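Local coordinates for diguanylate cyclase/phosphodiesterase-domain containing protein (Thermotoga maritima MSB8, PDB 6KHU) that is a putative diguanylate cyclase of the GGDEF family, whose members make cyclic di-GMP from GTP, though its signature motif is degenerate, at residues I32-T37 against G67-D72; K36-K41 against E104-Y109; P62-G67 against L76-V81. One frame throughout, in Å; residues are numbered along the deposited sequence.

Interaction 1 (I32-T37 against G67-D72)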
# COMPACT_ATOMS: atom_id res chain seq x y z
N ILE A 32 -6.12 1.68 0.85
CA ILE A 32 -4.82 1.40 1.44
C ILE A 32 -4.47 -0.06 1.15
O ILE A 32 -5.29 -0.95 1.38
CB ILE A 32 -4.82 1.65 2.96
CG1 ILE A 32 -5.24 3.09 3.28
CG2 ILE A 32 -3.45 1.34 3.55
CD1 ILE A 32 -5.49 3.34 4.75
N PHE A 33 -3.26 -0.30 0.67
CA PHE A 33 -2.75 -1.64 0.44
C PHE A 33 -1.55 -1.87 1.34
O PHE A 33 -0.70 -0.98 1.48
CB PHE A 33 -2.33 -1.88 -1.04
CG PHE A 33 -3.45 -1.71 -2.05
CD1 PHE A 33 -3.83 -0.45 -2.47
CD2 PHE A 33 -4.06 -2.81 -2.61
CE1 PHE A 33 -4.83 -0.28 -3.40
CE2 PHE A 33 -5.08 -2.65 -3.55
CZ PHE A 33 -5.46 -1.38 -3.93
N PHE A 34 -1.48 -3.06 1.95
CA PHE A 34 -0.29 -3.53 2.66
C PHE A 34 0.29 -4.75 1.95
O PHE A 34 -0.45 -5.66 1.57
CB PHE A 34 -0.62 -3.94 4.11
CG PHE A 34 -0.54 -2.83 5.11
CD1 PHE A 34 -0.95 -1.54 4.79
CD2 PHE A 34 -0.06 -3.08 6.40
CE1 PHE A 34 -0.89 -0.51 5.74
CE2 PHE A 34 0.01 -2.07 7.35
CZ PHE A 34 -0.41 -0.78 7.02
N VAL A 35 1.62 -4.77 1.79
CA VAL A 35 2.32 -5.94 1.26
C VAL A 35 3.46 -6.29 2.22
O VAL A 35 4.36 -5.46 2.45
CB VAL A 35 2.87 -5.70 -0.16
CG1 VAL A 35 3.67 -6.92 -0.64
CG2 VAL A 35 1.73 -5.39 -1.13
N LYS A 36 3.42 -7.48 2.79
CA LYS A 36 4.50 -7.97 3.65
C LYS A 36 5.27 -9.06 2.92
O LYS A 36 4.67 -10.03 2.44
CB LYS A 36 3.96 -8.51 4.98
CG LYS A 36 5.05 -9.10 5.87
CD LYS A 36 4.59 -9.30 7.31
CE LYS A 36 5.66 -10.03 8.10
NZ LYS A 36 5.29 -10.24 9.53
N THR A 37 6.59 -8.89 2.82
CA THR A 37 7.45 -9.90 2.22
C THR A 37 7.87 -10.91 3.27
O THR A 37 8.23 -10.54 4.40
CB THR A 37 8.70 -9.28 1.60
OG1 THR A 37 9.41 -8.53 2.59
CG2 THR A 37 8.32 -8.38 0.46
N GLY A 67 5.01 3.74 1.23
CA GLY A 67 5.76 3.87 2.45
C GLY A 67 6.43 2.58 2.86
O GLY A 67 5.90 1.48 2.64
N ARG A 68 7.60 2.72 3.47
CA ARG A 68 8.28 1.61 4.15
C ARG A 68 7.64 1.49 5.53
O ARG A 68 8.01 2.19 6.47
CB ARG A 68 9.78 1.86 4.25
CG ARG A 68 10.61 0.72 4.88
CD ARG A 68 11.97 1.24 5.37
NE ARG A 68 12.90 0.18 5.78
CZ ARG A 68 13.11 -0.19 7.05
NH1 ARG A 68 12.43 0.39 8.04
NH2 ARG A 68 13.98 -1.16 7.32
N TYR A 69 6.66 0.59 5.65
CA TYR A 69 5.89 0.51 6.88
C TYR A 69 6.66 -0.19 8.00
O TYR A 69 6.54 0.19 9.17
CB TYR A 69 4.56 -0.21 6.62
CG TYR A 69 3.62 -0.11 7.78
CD1 TYR A 69 2.96 1.08 8.06
CD2 TYR A 69 3.43 -1.18 8.64
CE1 TYR A 69 2.11 1.18 9.15
CE2 TYR A 69 2.58 -1.09 9.72
CZ TYR A 69 1.93 0.10 9.97
OH TYR A 69 1.09 0.20 11.05
N SER A 70 7.46 -1.20 7.65
CA SER A 70 8.32 -1.90 8.59
C SER A 70 9.51 -2.45 7.80
O SER A 70 9.62 -2.23 6.59
CB SER A 70 7.56 -3.03 9.29
OG SER A 70 7.54 -4.18 8.47
N ASP A 71 10.39 -3.18 8.48
CA ASP A 71 11.56 -3.69 7.75
C ASP A 71 11.19 -4.73 6.69
O ASP A 71 12.02 -5.02 5.84
CB ASP A 71 12.61 -4.25 8.72
CG ASP A 71 12.11 -5.45 9.52
OD1 ASP A 71 10.91 -5.77 9.45
OD2 ASP A 71 12.93 -6.08 10.23
N ASP A 72 9.95 -5.25 6.69
CA ASP A 72 9.54 -6.15 5.62
C ASP A 72 8.17 -5.84 5.02
O ASP A 72 7.67 -6.62 4.21
CB ASP A 72 9.58 -7.61 6.12
CG ASP A 72 8.62 -7.88 7.27
OD1 ASP A 72 7.78 -7.01 7.61
OD2 ASP A 72 8.71 -8.99 7.85
O HOH W 1 9.49 -11.04 6.67

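Interaction 2 (K36-K41 against E104-Y109)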
# COMPACT_ATOMS: atom_id res chain seq x y z
N LYS A 36 3.42 -7.48 2.79
CA LYS A 36 4.50 -7.97 3.65
C LYS A 36 5.27 -9.06 2.92
O LYS A 36 4.67 -10.03 2.44
CB LYS A 36 3.96 -8.51 4.98
CG LYS A 36 5.05 -9.10 5.87
CD LYS A 36 4.59 -9.30 7.31
CE LYS A 36 5.66 -10.03 8.10
NZ LYS A 36 5.29 -10.24 9.53
N THR A 37 6.59 -8.89 2.82
CA THR A 37 7.45 -9.90 2.22
C THR A 37 7.87 -10.91 3.27
O THR A 37 8.23 -10.54 4.40
CB THR A 37 8.70 -9.28 1.60
OG1 THR A 37 9.41 -8.53 2.59
CG2 THR A 37 8.32 -8.38 0.46
N LYS A 38 7.83 -12.18 2.90
CA LYS A 38 8.15 -13.27 3.80
C LYS A 38 9.20 -14.16 3.13
O LYS A 38 8.93 -15.30 2.76
CB LYS A 38 6.88 -14.05 4.19
CG LYS A 38 5.91 -13.23 5.04
CD LYS A 38 4.53 -13.84 5.13
CE LYS A 38 3.72 -13.10 6.20
NZ LYS A 38 2.25 -13.39 6.13
N VAL A 39 10.40 -13.61 2.95
CA VAL A 39 11.50 -14.30 2.29
C VAL A 39 12.68 -14.41 3.24
O VAL A 39 12.72 -13.77 4.29
CB VAL A 39 11.92 -13.62 0.97
CG1 VAL A 39 10.78 -13.66 -0.03
CG2 VAL A 39 12.40 -12.19 1.24
N SER A 40 13.65 -15.24 2.85
CA SER A 40 14.85 -15.45 3.64
C SER A 40 15.62 -14.14 3.80
O SER A 40 15.46 -13.20 3.02
CB SER A 40 15.74 -16.51 2.99
OG SER A 40 14.95 -17.53 2.39
N LYS A 41 16.48 -14.11 4.82
CA LYS A 41 17.21 -12.89 5.14
C LYS A 41 18.02 -12.39 3.95
O LYS A 41 18.02 -11.18 3.65
CB LYS A 41 18.14 -13.14 6.33
CG LYS A 41 17.55 -12.74 7.68
CD LYS A 41 16.94 -11.34 7.63
CE LYS A 41 17.90 -10.30 8.20
NZ LYS A 41 17.23 -8.99 8.42
N GLU A 104 7.67 -14.91 -1.61
CA GLU A 104 6.55 -15.24 -0.74
C GLU A 104 6.08 -13.96 -0.05
O GLU A 104 6.90 -13.20 0.48
CB GLU A 104 6.95 -16.29 0.29
CG GLU A 104 5.90 -17.36 0.53
CD GLU A 104 5.55 -18.13 -0.73
OE1 GLU A 104 4.35 -18.37 -0.99
OE2 GLU A 104 6.49 -18.51 -1.47
N TYR A 105 4.77 -13.73 -0.04
CA TYR A 105 4.25 -12.47 0.46
C TYR A 105 2.79 -12.65 0.85
O TYR A 105 2.13 -13.62 0.47
CB TYR A 105 4.38 -11.35 -0.59
CG TYR A 105 3.42 -11.56 -1.73
CD1 TYR A 105 3.68 -12.50 -2.72
CD2 TYR A 105 2.24 -10.83 -1.81
CE1 TYR A 105 2.79 -12.71 -3.76
CE2 TYR A 105 1.35 -11.02 -2.84
CZ TYR A 105 1.63 -11.96 -3.81
OH TYR A 105 0.73 -12.15 -4.84
N SER A 106 2.29 -11.67 1.60
CA SER A 106 0.87 -11.53 1.89
C SER A 106 0.44 -10.12 1.51
O SER A 106 1.20 -9.16 1.67
CB SER A 106 0.57 -11.78 3.37
OG SER A 106 0.99 -13.08 3.78
N ILE A 107 -0.78 -9.99 0.99
CA ILE A 107 -1.28 -8.70 0.55
C ILE A 107 -2.69 -8.54 1.10
O ILE A 107 -3.44 -9.50 1.23
CB ILE A 107 -1.27 -8.58 -0.99
CG1 ILE A 107 -1.75 -7.19 -1.45
CG2 ILE A 107 -2.14 -9.65 -1.62
CD1 ILE A 107 -1.40 -6.89 -2.92
N ALA A 108 -3.04 -7.30 1.44
CA ALA A 108 -4.37 -6.99 1.93
C ALA A 108 -4.67 -5.53 1.64
O ALA A 108 -3.76 -4.72 1.44
CB ALA A 108 -4.49 -7.29 3.43
N TYR A 109 -5.96 -5.19 1.57
CA TYR A 109 -6.35 -3.80 1.33
C TYR A 109 -7.62 -3.45 2.09
O TYR A 109 -8.44 -4.32 2.40
CB TYR A 109 -6.52 -3.50 -0.18
CG TYR A 109 -7.67 -4.21 -0.85
CD1 TYR A 109 -8.96 -3.71 -0.77
CD2 TYR A 109 -7.47 -5.39 -1.57
CE1 TYR A 109 -10.02 -4.35 -1.39
CE2 TYR A 109 -8.53 -6.04 -2.19
CZ TYR A 109 -9.80 -5.51 -2.09
OH TYR A 109 -10.86 -6.14 -2.70

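Interaction 3 (P62-G67 against L76-V81)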
# COMPACT_ATOMS: atom_id res chain seq x y z
N PRO A 62 0.21 12.62 -7.88
CA PRO A 62 1.33 12.87 -6.94
C PRO A 62 1.01 12.62 -5.47
O PRO A 62 1.93 12.31 -4.70
CB PRO A 62 1.67 14.34 -7.21
CG PRO A 62 1.29 14.55 -8.64
CD PRO A 62 0.03 13.74 -8.81
N LEU A 63 -0.26 12.73 -5.06
CA LEU A 63 -0.64 12.47 -3.67
C LEU A 63 -0.57 10.98 -3.31
O LEU A 63 -0.34 10.63 -2.14
CB LEU A 63 -2.06 12.99 -3.41
CG LEU A 63 -2.35 14.25 -2.57
CD1 LEU A 63 -1.17 15.16 -2.39
CD2 LEU A 63 -3.55 15.01 -3.16
N ASP A 64 -0.79 10.09 -4.28
CA ASP A 64 -0.64 8.66 -4.02
C ASP A 64 0.77 8.38 -3.50
O ASP A 64 1.74 8.97 -3.97
CB ASP A 64 -0.89 7.85 -5.30
CG ASP A 64 -2.29 8.01 -5.85
OD1 ASP A 64 -3.23 8.37 -5.11
OD2 ASP A 64 -2.46 7.74 -7.05
N SER A 65 0.88 7.50 -2.50
CA SER A 65 2.15 7.37 -1.80
C SER A 65 2.45 5.92 -1.43
O SER A 65 1.56 5.13 -1.10
CB SER A 65 2.18 8.22 -0.51
OG SER A 65 1.68 9.54 -0.72
N VAL A 66 3.75 5.62 -1.44
CA VAL A 66 4.30 4.34 -1.01
C VAL A 66 5.16 4.58 0.22
O VAL A 66 5.99 5.51 0.23
CB VAL A 66 5.14 3.69 -2.12
CG1 VAL A 66 5.68 2.34 -1.67
CG2 VAL A 66 4.35 3.58 -3.40
N GLY A 67 5.01 3.74 1.23
CA GLY A 67 5.76 3.87 2.45
C GLY A 67 6.43 2.58 2.86
O GLY A 67 5.90 1.48 2.64
N LEU A 76 0.74 1.39 0.78
CA LEU A 76 0.40 2.21 -0.37
C LEU A 76 -1.01 2.73 -0.16
O LEU A 76 -1.89 1.98 0.29
CB LEU A 76 0.47 1.40 -1.68
CG LEU A 76 -0.25 1.93 -2.92
CD1 LEU A 76 0.57 3.05 -3.60
CD2 LEU A 76 -0.53 0.79 -3.91
N PHE A 77 -1.23 4.00 -0.49
CA PHE A 77 -2.61 4.44 -0.65
C PHE A 77 -2.77 5.13 -2.00
O PHE A 77 -1.86 5.80 -2.48
CB PHE A 77 -3.09 5.34 0.52
CG PHE A 77 -2.39 6.68 0.65
CD1 PHE A 77 -2.80 7.77 -0.10
CD2 PHE A 77 -1.38 6.85 1.60
CE1 PHE A 77 -2.19 9.00 0.05
CE2 PHE A 77 -0.76 8.09 1.76
CZ PHE A 77 -1.17 9.17 0.99
N VAL A 78 -3.94 4.92 -2.61
CA VAL A 78 -4.28 5.39 -3.94
C VAL A 78 -5.62 6.12 -3.86
O VAL A 78 -6.64 5.52 -3.49
CB VAL A 78 -4.33 4.24 -4.97
CG1 VAL A 78 -2.93 3.66 -5.19
CG2 VAL A 78 -5.24 3.12 -4.49
N ILE A 79 -5.62 7.40 -4.17
CA ILE A 79 -6.84 8.18 -3.99
C ILE A 79 -7.79 7.91 -5.15
O ILE A 79 -7.38 7.59 -6.27
CB ILE A 79 -6.52 9.68 -3.85
CG1 ILE A 79 -6.13 10.26 -5.20
CG2 ILE A 79 -5.40 9.91 -2.80
CD1 ILE A 79 -7.26 11.03 -5.86
N GLY A 80 -9.09 8.05 -4.87
CA GLY A 80 -10.10 7.84 -5.88
C GLY A 80 -10.43 6.39 -6.14
O GLY A 80 -11.26 6.12 -7.01
N VAL A 81 -9.83 5.46 -5.42
CA VAL A 81 -10.05 4.03 -5.62
C VAL A 81 -10.95 3.53 -4.51
O VAL A 81 -10.58 3.57 -3.33
CB VAL A 81 -8.72 3.26 -5.65
CG1 VAL A 81 -8.96 1.74 -5.63
CG2 VAL A 81 -7.89 3.69 -6.86
O HOH W 2 -4.97 7.57 -7.72

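Interaction 1 (I32-T37 against G67-D72)
Asp72 loses the most surface in this contact, and it lies against Lys36 and Thr37 at the end of strand 30-37. Its backbone O takes two donors from a single residue. Thr37 N reaches Asp72 O at 2.9 Å in a nearly straight bond, and Thr37 OG1 donates to the same Asp72 O at 3.0 Å, from a position tilted out of the carbonyl plane. Asp72 CG lies between its backbone N and carbonyl carbon (chi1 62°), which brings the carboxylate to the extended Lys36 chain. Lys36 CE lies 3.2 Å from Asp72 OD2. Lys36 NZ stays 4.0 Å from that OD2, too far for a salt bridge, where a weak attraction is probable. A water donates both to Asp72 OD2 and to Thr37 O, bridging the Asp72 carboxylate and the Thr37 carbonyl. The loop is also braced from within, because Asp72 N donates to Ser70 OG in an ST turn.

Phe34 and Tyr69 make the apolar half. Phe34 points its edge at one face of the Tyr69 ring, with centroids 4.7 Å apart and planes at 53°, a tilted edge-to-face pair. Phe34 CZ stands over the centre of the tyrosine ring. Helix 119-130 packs on both rings, and Tyr69 OH is hydrogen-bonded to Glu127.

The ring pair reaches over strand 73-79, while Asp72, just before that strand, bonds Thr37 directly. By sequence, Ser70-Asp72 and the two residues that follow occupy the place of the GGDEF signature, consistent with a degenerate form of that family's hairpin.

Interaction 2 (K36-K41 against E104-Y109)
Lys36 and Ser106 form an antiparallel hydrogen-bonded pair. Lys36 N donates to Ser106 O, and Ser106 N donates back to Lys36 O, each at 3.0 Å. Past this pair, Lys38 N bonds Glu104 O at 2.8 Å, which continues the ladder into the loop beyond strand 30-37. Between the two steps lies the non-hydrogen-bonded pair Thr37 and Tyr105, where Tyr105 CA comes within 3.2 Å of Lys36 O.

The side-chain link is Lys38 to Ser106. Lys38 CG lies anti to the carbonyl carbon (chi1 -67°), and the rest of the chain runs extended alongside the other strand. Lys38 NZ then donates to Ser106 OG at 2.7 Å. Glu104 CB lies 3.3 Å from Lys38 O. Val39 CG1 packs 3.7 Å from Glu104 N.

This is the edge of the central sheet of the GGDEF fold, where strand 105-112 joins strand 30-37 antiparallel.

Farther out, helices lie on the two faces. Lys38 NZ also donates to Val130 O and Ala131 O, so the ammonium sits at the C-terminal end of helix 119-130, where the helix dipole would probably favour a positive charge. On the face of Thr37 and Tyr105, Tyr105 lies against Lys94 and Ile97 of helix 86-100.

Interaction 3 (P62-G67 against L76-V81)
Asp64 holds CG anti to its carbonyl carbon (chi1 -62°), and this swings the carboxylate across to the backbone of Ile79. In Phe77 a chi1 of 66° leaves CG flanked by both backbone neighbours of CA, which lays the centre of one ring face under Ser65 N.

Ile79 N donates to Asp64 OD1 at 2.7 Å, almost straight. The donor arrives on the syn side, 35° out of the carboxylate plane. A water donates to Asp64 OD2 at 2.6 Å and to Ile79 O, so the carboxylate holds Ile79 N directly and Ile79 O through the water. Ile79 CG1 and CG2 also lie close to OD1.

Ser65 and Phe77 form an antiparallel hydrogen-bonded pair in the hairpin of strands 65-68 and 73-79. Ser65 N bonds Phe77 O at 3.2 Å, and Phe77 N bonds Ser65 O. Ser65 OG is 3.3 Å from Phe77 CZ and donates to Leu63 O at 2.7 Å. On the Val66 and Leu76 side, Val66 CG2 meets Leu76 CD1 at 3.8 Å.

Asp64 OD2 accepts further bonds from Arg60 N and Val61 N. The buried carboxylate thus gathers three backbone N-H groups and a water, a setting that would probably favour its ionised form and that pins the loop before strand 65-68 to the end of strand 73-79.

Overall arrangement
Of the strands in these contacts, 30-37 comes first along the chain, after helix 9-26. It serves both interaction 1 and interaction 2, which share Lys36 and Thr37. Interaction 1 closes a loop that contains helix 41-57 and ends at the hairpin turn. Interaction 3 closes the much shorter hairpin loop. Its segments alternate with those of interaction 1, so the two cross, and they share Gly67. Interaction 2 closes the longest loop, out to strand 105-112, and interaction 3 lies wholly within it. Phe33 N to Leu76 O, at 2.7 Å, probably bonds the regions of interactions 1 and 3. Interactions 2 and 3 do not touch. Together they span four neighbouring strands of the sheet.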